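Putative aspartate aminotransferase (Thermus thermophilus, PDB 1IUG) probably catalyses the transfer of amino groups between amino acids such as aspartate and 2-oxo acids, with pyridoxal 5'-phosphate as its cofactor. Local coordinates at residues N261-G266 with E333-A338; A286-E291 with G314-K319; E300-R305 with A338-E343. One frame throughout, in Å; residues are numbered along the deposited sequence.

Contact 1: N261-G266 with E333-A338; sequences NALLYG and EALGVA
Leu263 projects from helix 250-270 onto helix 331-348; over residues 261-266 and 333-338 the two run in nearly the same direction, their axes coming within 9.8 Å at an angle of 15°. This parallel helix pair belongs to the small, C-terminal domain of a fold type I aminotransferase, in which helices pack on a mixed sheet. Leu263 carries most of the contact. With CG anti to the backbone N, chi1 -178° directs the side chain towards the other helix, and its CD2 methyl settles in the shallow groove between Ala334 and Ala338, residues one turn apart. Ala338 CB lies 4.0 Å from Leu263 CD2, and the CB of Ala334 is equally near; two side chains of a single carbon each leave the branched leucine room to come down to the helix backbone. At the outer rim, Leu335 starts out pointing away from helix 250-270, but its CD2 comes round to 4.1 Å from CD2 of Leu263, one methyl against another.

Leu264, next along the segment, works on the inner side. Its CD2 meets CG1 of Val337 at 4.1 Å, the two branches crossing obliquely, and both residues also rest on Leu325, while Leu264 touches Ala285 of the sheet below. The joint is thus wholly apolar on the side-chain level. Among the backbone atoms that Leu263 approaches is the carbonyl oxygen of Ala334, which accepts the helical bond from Ala338 N at 2.9 Å; Leu263 CD2 lies 3.7 Å from that same Ala334 O.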
ATOM      1  N   ASN A 261      -8.868  22.519  17.484  1.00 27.19           N
ATOM      2  CA  ASN A 261      -7.433  22.733  17.586  1.00 27.70           C
ATOM      3  C   ASN A 261      -7.129  24.003  18.374  1.00 29.00           C
ATOM      4  O   ASN A 261      -6.191  24.033  19.175  1.00 28.82           O
ATOM      5  CB  ASN A 261      -6.799  22.812  16.196  1.00 27.53           C
ATOM      6  CG  ASN A 261      -5.315  22.518  16.222  1.00 27.31           C
ATOM      7  OD1 ASN A 261      -4.892  21.461  16.691  1.00 28.22           O
ATOM      8  ND2 ASN A 261      -4.514  23.451  15.720  1.00 27.01           N
ATOM      9  N   ALA A 262      -7.934  25.042  18.147  1.00 29.61           N
ATOM     10  CA  ALA A 262      -7.773  26.315  18.843  1.00 31.15           C
ATOM     11  C   ALA A 262      -8.045  26.102  20.332  1.00 32.31           C
ATOM     12  O   ALA A 262      -7.488  26.795  21.185  1.00 33.22           O
ATOM     13  CB  ALA A 262      -8.728  27.349  18.274  1.00 29.95           C
ATOM     14  N   LEU A 263      -8.905  25.129  20.625  1.00 33.62           N
ATOM     15  CA  LEU A 263      -9.255  24.781  21.998  1.00 33.37           C
ATOM     16  C   LEU A 263      -8.012  24.249  22.715  1.00 32.73           C
ATOM     17  O   LEU A 263      -7.774  24.575  23.879  1.00 33.12           O
ATOM     18  CB  LEU A 263     -10.361  23.721  22.002  1.00 33.80           C
ATOM     19  CG  LEU A 263     -10.888  23.251  23.359  1.00 35.08           C
ATOM     20  CD1 LEU A 263     -11.600  24.400  24.068  1.00 36.06           C
ATOM     21  CD2 LEU A 263     -11.832  22.078  23.161  1.00 35.18           C
ATOM     22  N   LEU A 264      -7.215  23.448  22.007  1.00 31.45           N
ATOM     23  CA  LEU A 264      -5.990  22.875  22.568  1.00 31.09           C
ATOM     24  C   LEU A 264      -4.925  23.942  22.815  1.00 30.98           C
ATOM     25  O   LEU A 264      -4.247  23.919  23.843  1.00 31.91           O
ATOM     26  CB  LEU A 264      -5.435  21.785  21.652  1.00 30.48           C
ATOM     27  CG  LEU A 264      -6.322  20.556  21.436  1.00 30.85           C
ATOM     28  CD1 LEU A 264      -5.644  19.601  20.466  1.00 29.10           C
ATOM     29  CD2 LEU A 264      -6.606  19.874  22.761  1.00 29.14           C
ATOM     30  N   TYR A 265      -4.770  24.864  21.867  1.00 30.20           N
ATOM     31  CA  TYR A 265      -3.801  25.946  22.013  1.00 30.76           C
ATOM     32  C   TYR A 265      -4.218  26.884  23.137  1.00 31.63           C
ATOM     33  O   TYR A 265      -3.369  27.420  23.847  1.00 32.17           O
ATOM     34  CB  TYR A 265      -3.642  26.730  20.709  1.00 28.13           C
ATOM     35  CG  TYR A 265      -2.606  26.147  19.769  1.00 26.85           C
ATOM     36  CD1 TYR A 265      -2.962  25.698  18.499  1.00 24.31           C
ATOM     37  CD2 TYR A 265      -1.263  26.060  20.148  1.00 25.81           C
ATOM     38  CE1 TYR A 265      -2.014  25.181  17.628  1.00 23.78           C
ATOM     39  CE2 TYR A 265      -0.302  25.540  19.284  1.00 24.31           C
ATOM     40  CZ  TYR A 265      -0.686  25.103  18.025  1.00 24.95           C
ATOM     41  OH  TYR A 265       0.251  24.581  17.163  1.00 25.69           O
ATOM     42  N   GLY A 266      -5.528  27.056  23.310  1.00 32.28           N
ATOM     43  CA  GLY A 266      -6.033  27.919  24.366  1.00 33.16           C
ATOM     44  C   GLY A 266      -5.638  27.398  25.738  1.00 34.43           C
ATOM     45  O   GLY A 266      -5.153  28.150  26.579  1.00 34.69           O
ATOM     46  N   GLU A 333     -16.332  15.698  23.052  1.00 27.34           N
ATOM     47  CA  GLU A 333     -15.204  14.823  23.329  1.00 28.33           C
ATOM     48  C   GLU A 333     -13.961  15.708  23.382  1.00 27.18           C
ATOM     49  O   GLU A 333     -13.051  15.472  24.175  1.00 27.22           O
ATOM     50  CB  GLU A 333     -15.082  13.743  22.252  1.00 27.15           C
ATOM     51  CG  GLU A 333     -16.161  12.682  22.374  1.00 28.44           C
ATOM     52  CD  GLU A 333     -16.221  11.746  21.186  1.00 30.54           C
ATOM     53  OE1 GLU A 333     -16.360  10.531  21.409  1.00 32.42           O
ATOM     54  OE2 GLU A 333     -16.152  12.216  20.032  1.00 31.56           O
ATOM     55  N   ALA A 334     -13.964  16.760  22.566  1.00 27.86           N
ATOM     56  CA  ALA A 334     -12.862  17.715  22.523  1.00 27.87           C
ATOM     57  C   ALA A 334     -12.791  18.457  23.858  1.00 28.57           C
ATOM     58  O   ALA A 334     -11.707  18.631  24.416  1.00 28.60           O
ATOM     59  CB  ALA A 334     -13.056  18.699  21.377  1.00 28.10           C
ATOM     60  N   LEU A 335     -13.948  18.878  24.374  1.00 27.63           N
ATOM     61  CA  LEU A 335     -14.005  19.572  25.663  1.00 28.77           C
ATOM     62  C   LEU A 335     -13.453  18.654  26.754  1.00 29.18           C
ATOM     63  O   LEU A 335     -12.813  19.108  27.703  1.00 30.56           O
ATOM     64  CB  LEU A 335     -15.440  19.988  26.006  1.00 28.87           C
ATOM     65  CG  LEU A 335     -16.070  21.181  25.279  1.00 30.68           C
ATOM     66  CD1 LEU A 335     -17.496  21.411  25.789  1.00 31.03           C
ATOM     67  CD2 LEU A 335     -15.237  22.431  25.504  1.00 30.61           C
ATOM     68  N   GLY A 336     -13.691  17.354  26.599  1.00 29.28           N
ATOM     69  CA  GLY A 336     -13.191  16.386  27.557  1.00 29.64           C
ATOM     70  C   GLY A 336     -11.676  16.302  27.501  1.00 30.19           C
ATOM     71  O   GLY A 336     -11.021  16.188  28.539  1.00 30.11           O
ATOM     72  N   VAL A 337     -11.124  16.359  26.287  1.00 30.02           N
ATOM     73  CA  VAL A 337      -9.677  16.308  26.076  1.00 30.12           C
ATOM     74  C   VAL A 337      -9.045  17.557  26.692  1.00 31.44           C
ATOM     75  O   VAL A 337      -7.960  17.492  27.275  1.00 29.83           O
ATOM     76  CB  VAL A 337      -9.312  16.249  24.559  1.00 29.43           C
ATOM     77  CG1 VAL A 337      -7.806  16.255  24.376  1.00 29.20           C
ATOM     78  CG2 VAL A 337      -9.892  15.004  23.922  1.00 30.67           C
ATOM     79  N   ALA A 338      -9.734  18.690  26.549  1.00 32.27           N
ATOM     80  CA  ALA A 338      -9.269  19.960  27.098  1.00 33.33           C
ATOM     81  C   ALA A 338      -9.129  19.839  28.615  1.00 33.82           C
ATOM     82  O   ALA A 338      -8.184  20.370  29.204  1.00 36.16           O
ATOM     83  CB  ALA A 338     -10.250  21.079  26.744  1.00 33.01           C
TER

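Contact 2: A286-E291 with G314-K319; sequences AFYLPE and GPLKGK
Leu289 N donates to Lys319 O at 2.8 Å in a nearly straight bond, N-H...O 173°, with the donor tilted 22° from the carbonyl plane. One step past the end of strand 285-288, this bond continues the antiparallel pairing with strand 320-323, in which Phe287 bonds Phe321, so the contact closes one end of that pairing in the mixed sheet of the small, C-terminal domain. Lys319 lies at the exit of the loop joining strands 307-311 and 320-323. That loop is held in shape by its own bonds, among them Lys319 N to Leu316 O, and it passes through Gly318 at positive phi.

Leu289 follows its own N-H towards the loop. Its CB lies 3.4 Å from Lys319 O, beside the bond, and its CD1 reaches the neighbouring peptide, 3.4 Å from Gly318 O. The isobutyl group thus lies alongside two successive carbonyls of the loop, and it also touches Tyr295 and Val298 of helix 295-303 and Phe321 of the sheet. Cut back to an alanine, the Leu289 side chain would no longer reach the Gly318 carbonyl, and a gap would probably open between the loop and helix 295-303.

Tyr288 also meets the loop. Lys319 O stands near the plane of its ring, at the edge, while Tyr288 CA is 3.7 Å from the same Lys319 O. CG lies anti to the carbonyl carbon (chi1 -84°), which carries the ring alongside the loop to Leu316, whose side chain is about 7 Å from that of Arg322, the predicted substrate-binding arginine. There Tyr288 CE2 meets Leu316 CD2 at 4.3 Å.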
ATOM      1  N   ALA A 286       1.152  22.084  18.451  1.00 33.07           N
ATOM      2  CA  ALA A 286       2.519  21.813  18.883  1.00 33.41           C
ATOM      3  C   ALA A 286       2.970  22.781  19.971  1.00 34.22           C
ATOM      4  O   ALA A 286       2.792  23.993  19.847  1.00 33.63           O
ATOM      5  CB  ALA A 286       3.465  21.869  17.691  1.00 34.09           C
ATOM      6  N   PHE A 287       3.564  22.233  21.030  1.00 33.80           N
ATOM      7  CA  PHE A 287       4.035  23.037  22.155  1.00 33.09           C
ATOM      8  C   PHE A 287       5.482  22.769  22.533  1.00 33.76           C
ATOM      9  O   PHE A 287       5.967  21.641  22.423  1.00 32.07           O
ATOM     10  CB  PHE A 287       3.189  22.766  23.404  1.00 32.56           C
ATOM     11  CG  PHE A 287       1.742  23.122  23.260  1.00 33.39           C
ATOM     12  CD1 PHE A 287       0.784  22.125  23.102  1.00 33.20           C
ATOM     13  CD2 PHE A 287       1.332  24.447  23.304  1.00 32.87           C
ATOM     14  CE1 PHE A 287      -0.566  22.445  22.991  1.00 35.91           C
ATOM     15  CE2 PHE A 287      -0.014  24.781  23.195  1.00 35.75           C
ATOM     16  CZ  PHE A 287      -0.968  23.777  23.037  1.00 35.92           C
ATOM     17  N   TYR A 288       6.163  23.815  22.993  1.00 35.12           N
ATOM     18  CA  TYR A 288       7.536  23.678  23.466  1.00 37.09           C
ATOM     19  C   TYR A 288       7.414  23.189  24.907  1.00 37.26           C
ATOM     20  O   TYR A 288       6.561  23.672  25.661  1.00 35.02           O
ATOM     21  CB  TYR A 288       8.268  25.027  23.455  1.00 36.35           C
ATOM     22  CG  TYR A 288       8.863  25.406  22.122  1.00 37.92           C
ATOM     23  CD1 TYR A 288       8.335  26.459  21.374  1.00 37.09           C
ATOM     24  CD2 TYR A 288       9.962  24.717  21.609  1.00 38.28           C
ATOM     25  CE1 TYR A 288       8.887  26.818  20.146  1.00 36.88           C
ATOM     26  CE2 TYR A 288      10.522  25.068  20.380  1.00 39.17           C
ATOM     27  CZ  TYR A 288       9.976  26.120  19.656  1.00 38.58           C
ATOM     28  OH  TYR A 288      10.519  26.467  18.440  1.00 40.34           O
ATOM     29  N   LEU A 289       8.218  22.195  25.269  1.00 39.11           N
ATOM     30  CA  LEU A 289       8.208  21.660  26.626  1.00 42.87           C
ATOM     31  C   LEU A 289       8.696  22.719  27.610  1.00 45.63           C
ATOM     32  O   LEU A 289       9.607  23.490  27.303  1.00 44.79           O
ATOM     33  CB  LEU A 289       9.119  20.431  26.723  1.00 42.21           C
ATOM     34  CG  LEU A 289       8.581  19.085  26.236  1.00 40.65           C
ATOM     35  CD1 LEU A 289       9.716  18.084  26.158  1.00 41.47           C
ATOM     36  CD2 LEU A 289       7.492  18.591  27.173  1.00 38.29           C
ATOM     37  N   PRO A 290       8.061  22.802  28.792  1.00 49.55           N
ATOM     38  CA  PRO A 290       8.469  23.786  29.800  1.00 52.02           C
ATOM     39  C   PRO A 290       9.894  23.483  30.255  1.00 54.56           C
ATOM     40  O   PRO A 290      10.372  22.351  30.125  1.00 55.22           O
ATOM     41  CB  PRO A 290       7.472  23.551  30.933  1.00 52.34           C
ATOM     42  CG  PRO A 290       6.261  23.039  30.224  1.00 52.19           C
ATOM     43  CD  PRO A 290       6.849  22.084  29.222  1.00 50.37           C
ATOM     44  N   GLU A 291      10.570  24.497  30.782  1.00 56.76           N
ATOM     45  CA  GLU A 291      11.942  24.343  31.249  1.00 58.58           C
ATOM     46  C   GLU A 291      12.050  23.312  32.378  1.00 57.63           C
ATOM     47  O   GLU A 291      11.319  23.386  33.368  1.00 57.82           O
ATOM     48  CB  GLU A 291      12.485  25.694  31.724  1.00 60.94           C
ATOM     49  CG  GLU A 291      13.997  25.752  31.836  1.00 65.33           C
ATOM     50  CD  GLU A 291      14.685  25.533  30.500  1.00 67.96           C
ATOM     51  OE1 GLU A 291      14.481  26.357  29.580  1.00 69.01           O
ATOM     52  OE2 GLU A 291      15.424  24.531  30.369  1.00 69.08           O
ATOM     53  N   GLY A 314      13.613  15.389  14.525  1.00 48.86           N
ATOM     54  CA  GLY A 314      14.743  16.211  14.118  1.00 49.74           C
ATOM     55  C   GLY A 314      15.199  17.141  15.233  1.00 51.13           C
ATOM     56  O   GLY A 314      15.370  16.699  16.369  1.00 53.08           O
ATOM     57  N   PRO A 315      15.386  18.441  14.947  1.00 50.92           N
ATOM     58  CA  PRO A 315      15.822  19.453  15.920  1.00 50.72           C
ATOM     59  C   PRO A 315      14.875  19.628  17.110  1.00 51.16           C
ATOM     60  O   PRO A 315      15.272  20.158  18.152  1.00 51.00           O
ATOM     61  CB  PRO A 315      15.875  20.728  15.078  1.00 51.12           C
ATOM     62  CG  PRO A 315      16.222  20.218  13.719  1.00 51.96           C
ATOM     63  CD  PRO A 315      15.323  19.017  13.594  1.00 51.14           C
ATOM     64  N   LEU A 316      13.624  19.204  16.945  1.00 50.78           N
ATOM     65  CA  LEU A 316      12.621  19.323  18.002  1.00 50.05           C
ATOM     66  C   LEU A 316      12.500  18.065  18.861  1.00 50.45           C
ATOM     67  O   LEU A 316      11.686  18.009  19.787  1.00 50.75           O
ATOM     68  CB  LEU A 316      11.260  19.678  17.401  1.00 49.26           C
ATOM     69  CG  LEU A 316      11.172  20.984  16.611  1.00 47.67           C
ATOM     70  CD1 LEU A 316       9.749  21.182  16.129  1.00 47.61           C
ATOM     71  CD2 LEU A 316      11.607  22.155  17.479  1.00 47.89           C
ATOM     72  N   LYS A 317      13.313  17.059  18.546  1.00 51.21           N
ATOM     73  CA  LYS A 317      13.328  15.790  19.274  1.00 51.75           C
ATOM     74  C   LYS A 317      13.663  16.077  20.742  1.00 50.92           C
ATOM     75  O   LYS A 317      14.707  16.657  21.051  1.00 49.86           O
ATOM     76  CB  LYS A 317      14.382  14.867  18.643  1.00 53.89           C
ATOM     77  CG  LYS A 317      14.176  13.359  18.806  1.00 56.15           C
ATOM     78  CD  LYS A 317      14.156  12.906  20.258  1.00 59.69           C
ATOM     79  CE  LYS A 317      13.964  11.391  20.393  1.00 61.55           C
ATOM     80  NZ  LYS A 317      13.840  10.664  19.092  1.00 61.64           N
ATOM     81  N   GLY A 318      12.747  15.708  21.633  1.00 49.82           N
ATOM     82  CA  GLY A 318      12.948  15.932  23.054  1.00 48.99           C
ATOM     83  C   GLY A 318      12.654  17.348  23.532  1.00 49.25           C
ATOM     84  O   GLY A 318      12.715  17.620  24.732  1.00 49.83           O
ATOM     85  N   LYS A 319      12.305  18.241  22.608  1.00 48.47           N
ATOM     86  CA  LYS A 319      12.014  19.631  22.944  1.00 47.76           C
ATOM     87  C   LYS A 319      10.526  20.002  22.933  1.00 45.76           C
ATOM     88  O   LYS A 319      10.138  21.009  23.529  1.00 43.67           O
ATOM     89  CB  LYS A 319      12.750  20.575  21.981  1.00 50.33           C
ATOM     90  CG  LYS A 319      14.268  20.581  22.087  1.00 54.36           C
ATOM     91  CD  LYS A 319      14.722  20.999  23.480  1.00 57.72           C
ATOM     92  CE  LYS A 319      16.249  21.035  23.626  1.00 59.32           C
ATOM     93  NZ  LYS A 319      16.993  20.657  22.387  1.00 59.17           N
TER

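Contact 3: E300-R305 with A338-E343; sequences EAFAQR and AGMFRE
Arg305, just after helix 295-303, faces two carboxylates of helix 331-348, those of Glu343 and Glu347. Its NE points at Glu343 OE1, which lies at the edge of the guanidinium and in its plane, but at 3.7 Å this salt bridge is a long one. The stronger partner lies a turn further along helix 331-348, where Glu347 OE2 forms a salt bridge with Arg305 NH2; the Glu343 backbone oxygen is 3.5 Å from that same NH2. Arg305 NH1, for its part, comes to 2.8 Å from Ala301 O, near the end of its own helix. The chain is bent at chi2 (-60°), which brings the guanidinium back beside this helix, within reach of Glu343. Between them the two carboxylates are likely to offset the charge of the arginine.

Beneath the charges the packing becomes apolar. The aliphatic part of Arg305 and the Met340 side chain slide past each other in opposite directions, with Arg305 CB 3.9 Å from Met340 CG. The sulfur then turns to Phe302 in a Met-aromatic contact: Met340 SD approaches at the edge of the ring, 83° off its normal and 3.8 Å from Phe302 CD2. At the far end of the same ring, Phe302 CZ touches Phe341 CD1 at 3.6 Å, and the two ring planes are inclined by 39°. Phe302 and Phe341 both continue onto Leu323 of the sheet, and Phe302 also onto Ile309. A charged rim above an aromatic floor thus joins two helices lying on one face of the mixed sheet, the helix-over-sheet layering of the C-terminal part of a class-V aminotransferase.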
ATOM      1  N   GLU A 300       4.052  10.212  29.802  1.00 43.74           N
ATOM      2  CA  GLU A 300       3.484   9.332  30.822  1.00 44.26           C
ATOM      3  C   GLU A 300       2.262   9.915  31.523  1.00 41.93           C
ATOM      4  O   GLU A 300       1.371   9.172  31.937  1.00 41.79           O
ATOM      5  CB  GLU A 300       4.549   8.931  31.848  1.00 47.57           C
ATOM      6  CG  GLU A 300       5.619   8.003  31.282  1.00 52.90           C
ATOM      7  CD  GLU A 300       6.727   7.701  32.280  1.00 57.51           C
ATOM      8  OE1 GLU A 300       7.843   8.246  32.118  1.00 58.86           O
ATOM      9  OE2 GLU A 300       6.484   6.915  33.225  1.00 59.14           O
ATOM     10  N   ALA A 301       2.213  11.239  31.647  1.00 38.87           N
ATOM     11  CA  ALA A 301       1.079  11.902  32.286  1.00 36.47           C
ATOM     12  C   ALA A 301      -0.185  11.673  31.458  1.00 35.98           C
ATOM     13  O   ALA A 301      -1.261  11.428  32.006  1.00 36.10           O
ATOM     14  CB  ALA A 301       1.351  13.388  32.444  1.00 35.36           C
ATOM     15  N   PHE A 302      -0.056  11.762  30.138  1.00 35.20           N
ATOM     16  CA  PHE A 302      -1.191  11.532  29.252  1.00 34.92           C
ATOM     17  C   PHE A 302      -1.528  10.040  29.205  1.00 34.31           C
ATOM     18  O   PHE A 302      -2.700   9.661  29.231  1.00 32.32           O
ATOM     19  CB  PHE A 302      -0.897  12.061  27.842  1.00 33.97           C
ATOM     20  CG  PHE A 302      -1.219  13.518  27.662  1.00 32.42           C
ATOM     21  CD1 PHE A 302      -0.206  14.469  27.608  1.00 31.87           C
ATOM     22  CD2 PHE A 302      -2.541  13.942  27.559  1.00 32.68           C
ATOM     23  CE1 PHE A 302      -0.504  15.824  27.456  1.00 31.16           C
ATOM     24  CE2 PHE A 302      -2.851  15.295  27.405  1.00 33.16           C
ATOM     25  CZ  PHE A 302      -1.829  16.238  27.354  1.00 31.37           C
ATOM     26  N   ALA A 303      -0.493   9.201  29.177  1.00 34.28           N
ATOM     27  CA  ALA A 303      -0.665   7.749  29.130  1.00 36.89           C
ATOM     28  C   ALA A 303      -1.490   7.207  30.294  1.00 39.51           C
ATOM     29  O   ALA A 303      -2.372   6.370  30.088  1.00 39.47           O
ATOM     30  CB  ALA A 303       0.690   7.047  29.067  1.00 34.59           C
ATOM     31  N   GLN A 304      -1.218   7.686  31.509  1.00 41.28           N
ATOM     32  CA  GLN A 304      -1.967   7.221  32.675  1.00 44.41           C
ATOM     33  C   GLN A 304      -3.434   7.667  32.629  1.00 43.62           C
ATOM     34  O   GLN A 304      -4.268   7.158  33.376  1.00 44.39           O
ATOM     35  CB  GLN A 304      -1.282   7.632  33.993  1.00 47.24           C
ATOM     36  CG  GLN A 304      -1.110   9.127  34.222  1.00 53.81           C
ATOM     37  CD  GLN A 304      -0.339   9.451  35.506  1.00 57.86           C
ATOM     38  OE1 GLN A 304       0.891   9.350  35.553  1.00 58.89           O
ATOM     39  NE2 GLN A 304      -1.064   9.857  36.547  1.00 57.88           N
ATOM     40  N   ARG A 305      -3.739   8.602  31.730  1.00 42.81           N
ATOM     41  CA  ARG A 305      -5.103   9.104  31.545  1.00 41.99           C
ATOM     42  C   ARG A 305      -5.746   8.331  30.386  1.00 40.70           C
ATOM     43  O   ARG A 305      -6.899   8.576  30.034  1.00 40.52           O
ATOM     44  CB  ARG A 305      -5.098  10.596  31.181  1.00 43.50           C
ATOM     45  CG  ARG A 305      -4.304  11.524  32.088  1.00 46.95           C
ATOM     46  CD  ARG A 305      -4.796  11.514  33.518  1.00 49.06           C
ATOM     47  NE  ARG A 305      -4.435  12.743  34.230  1.00 51.07           N
ATOM     48  CZ  ARG A 305      -3.215  13.033  34.678  1.00 50.68           C
ATOM     49  NH1 ARG A 305      -2.207  12.192  34.492  1.00 50.74           N
ATOM     50  NH2 ARG A 305      -3.007  14.164  35.336  1.00 51.29           N
ATOM     51  N   ALA A 338      -9.734  18.690  26.549  1.00 32.27           N
ATOM     52  CA  ALA A 338      -9.269  19.960  27.098  1.00 33.33           C
ATOM     53  C   ALA A 338      -9.129  19.839  28.615  1.00 33.82           C
ATOM     54  O   ALA A 338      -8.184  20.370  29.204  1.00 36.16           O
ATOM     55  CB  ALA A 338     -10.250  21.079  26.744  1.00 33.01           C
ATOM     56  N   GLY A 339     -10.072  19.133  29.235  1.00 33.35           N
ATOM     57  CA  GLY A 339     -10.034  18.933  30.672  1.00 33.40           C
ATOM     58  C   GLY A 339      -8.862  18.048  31.057  1.00 33.76           C
ATOM     59  O   GLY A 339      -8.208  18.279  32.076  1.00 33.81           O
ATOM     60  N   MET A 340      -8.603  17.034  30.234  1.00 34.21           N
ATOM     61  CA  MET A 340      -7.499  16.106  30.458  1.00 34.34           C
ATOM     62  C   MET A 340      -6.180  16.861  30.341  1.00 34.37           C
ATOM     63  O   MET A 340      -5.231  16.594  31.079  1.00 33.94           O
ATOM     64  CB  MET A 340      -7.523  14.984  29.417  1.00 34.56           C
ATOM     65  CG  MET A 340      -6.421  13.946  29.599  1.00 34.09           C
ATOM     66  SD  MET A 340      -6.158  12.933  28.135  1.00 35.64           S
ATOM     67  CE  MET A 340      -7.658  11.943  28.132  1.00 35.77           C
ATOM     68  N   PHE A 341      -6.128  17.781  29.382  1.00 34.42           N
ATOM     69  CA  PHE A 341      -4.945  18.592  29.147  1.00 35.66           C
ATOM     70  C   PHE A 341      -4.733  19.485  30.377  1.00 35.89           C
ATOM     71  O   PHE A 341      -3.607  19.639  30.839  1.00 33.43           O
ATOM     72  CB  PHE A 341      -5.122  19.416  27.863  1.00 34.67           C
ATOM     73  CG  PHE A 341      -3.850  20.044  27.348  1.00 35.02           C
ATOM     74  CD1 PHE A 341      -2.604  19.678  27.861  1.00 33.97           C
ATOM     75  CD2 PHE A 341      -3.902  21.018  26.355  1.00 35.71           C
ATOM     76  CE1 PHE A 341      -1.436  20.274  27.396  1.00 33.15           C
ATOM     77  CE2 PHE A 341      -2.731  21.622  25.883  1.00 35.41           C
ATOM     78  CZ  PHE A 341      -1.498  21.248  26.408  1.00 33.13           C
ATOM     79  N   ARG A 342      -5.826  20.021  30.926  1.00 38.50           N
ATOM     80  CA  ARG A 342      -5.762  20.858  32.125  1.00 42.14           C
ATOM     81  C   ARG A 342      -5.094  20.063  33.243  1.00 42.13           C
ATOM     82  O   ARG A 342      -4.143  20.528  33.860  1.00 41.69           O
ATOM     83  CB  ARG A 342      -7.163  21.241  32.621  1.00 46.59           C
ATOM     84  CG  ARG A 342      -7.978  22.174  31.748  1.00 52.18           C
ATOM     85  CD  ARG A 342      -7.299  23.512  31.537  1.00 57.27           C
ATOM     86  NE  ARG A 342      -8.240  24.632  31.409  1.00 61.57           N
ATOM     87  CZ  ARG A 342      -9.330  24.652  30.642  1.00 62.83           C
ATOM     88  NH1 ARG A 342      -9.672  23.605  29.900  1.00 64.49           N
ATOM     89  NH2 ARG A 342     -10.080  25.744  30.606  1.00 65.01           N
ATOM     90  N   GLU A 343      -5.602  18.855  33.484  1.00 42.30           N
ATOM     91  CA  GLU A 343      -5.081  17.980  34.532  1.00 42.68           C
ATOM     92  C   GLU A 343      -3.598  17.655  34.391  1.00 42.43           C
ATOM     93  O   GLU A 343      -2.871  17.641  35.383  1.00 41.53           O
ATOM     94  CB  GLU A 343      -5.896  16.686  34.605  1.00 42.99           C
ATOM     95  CG  GLU A 343      -7.360  16.907  34.965  1.00 44.81           C
ATOM     96  CD  GLU A 343      -8.120  15.617  35.242  1.00 45.79           C
ATOM     97  OE1 GLU A 343      -7.532  14.522  35.101  1.00 44.54           O
ATOM     98  OE2 GLU A 343      -9.314  15.707  35.607  1.00 46.92           O
TER

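Contacts 1 and 3 both use helix 331-348, which meets helix 250-270 in contact 1 and the end of helix 295-303 in contact 3. Contact 1 is mostly buried and aliphatic. Contact 3 lies further out, partly buried, and adds charge and aromatic rings. Contact 2 differs in kind, a strand end and a loop held by one backbone bond with light side-chain packing, and it is partly solvent-facing. All three meet around Phe287: its CZ lies 3.4 Å from Leu264 O, its CE1 3.7 Å from Phe341 CE2. Tyr265 OH, from the helix of contact 1, probably bonds Ala286 N at 3.0 Å.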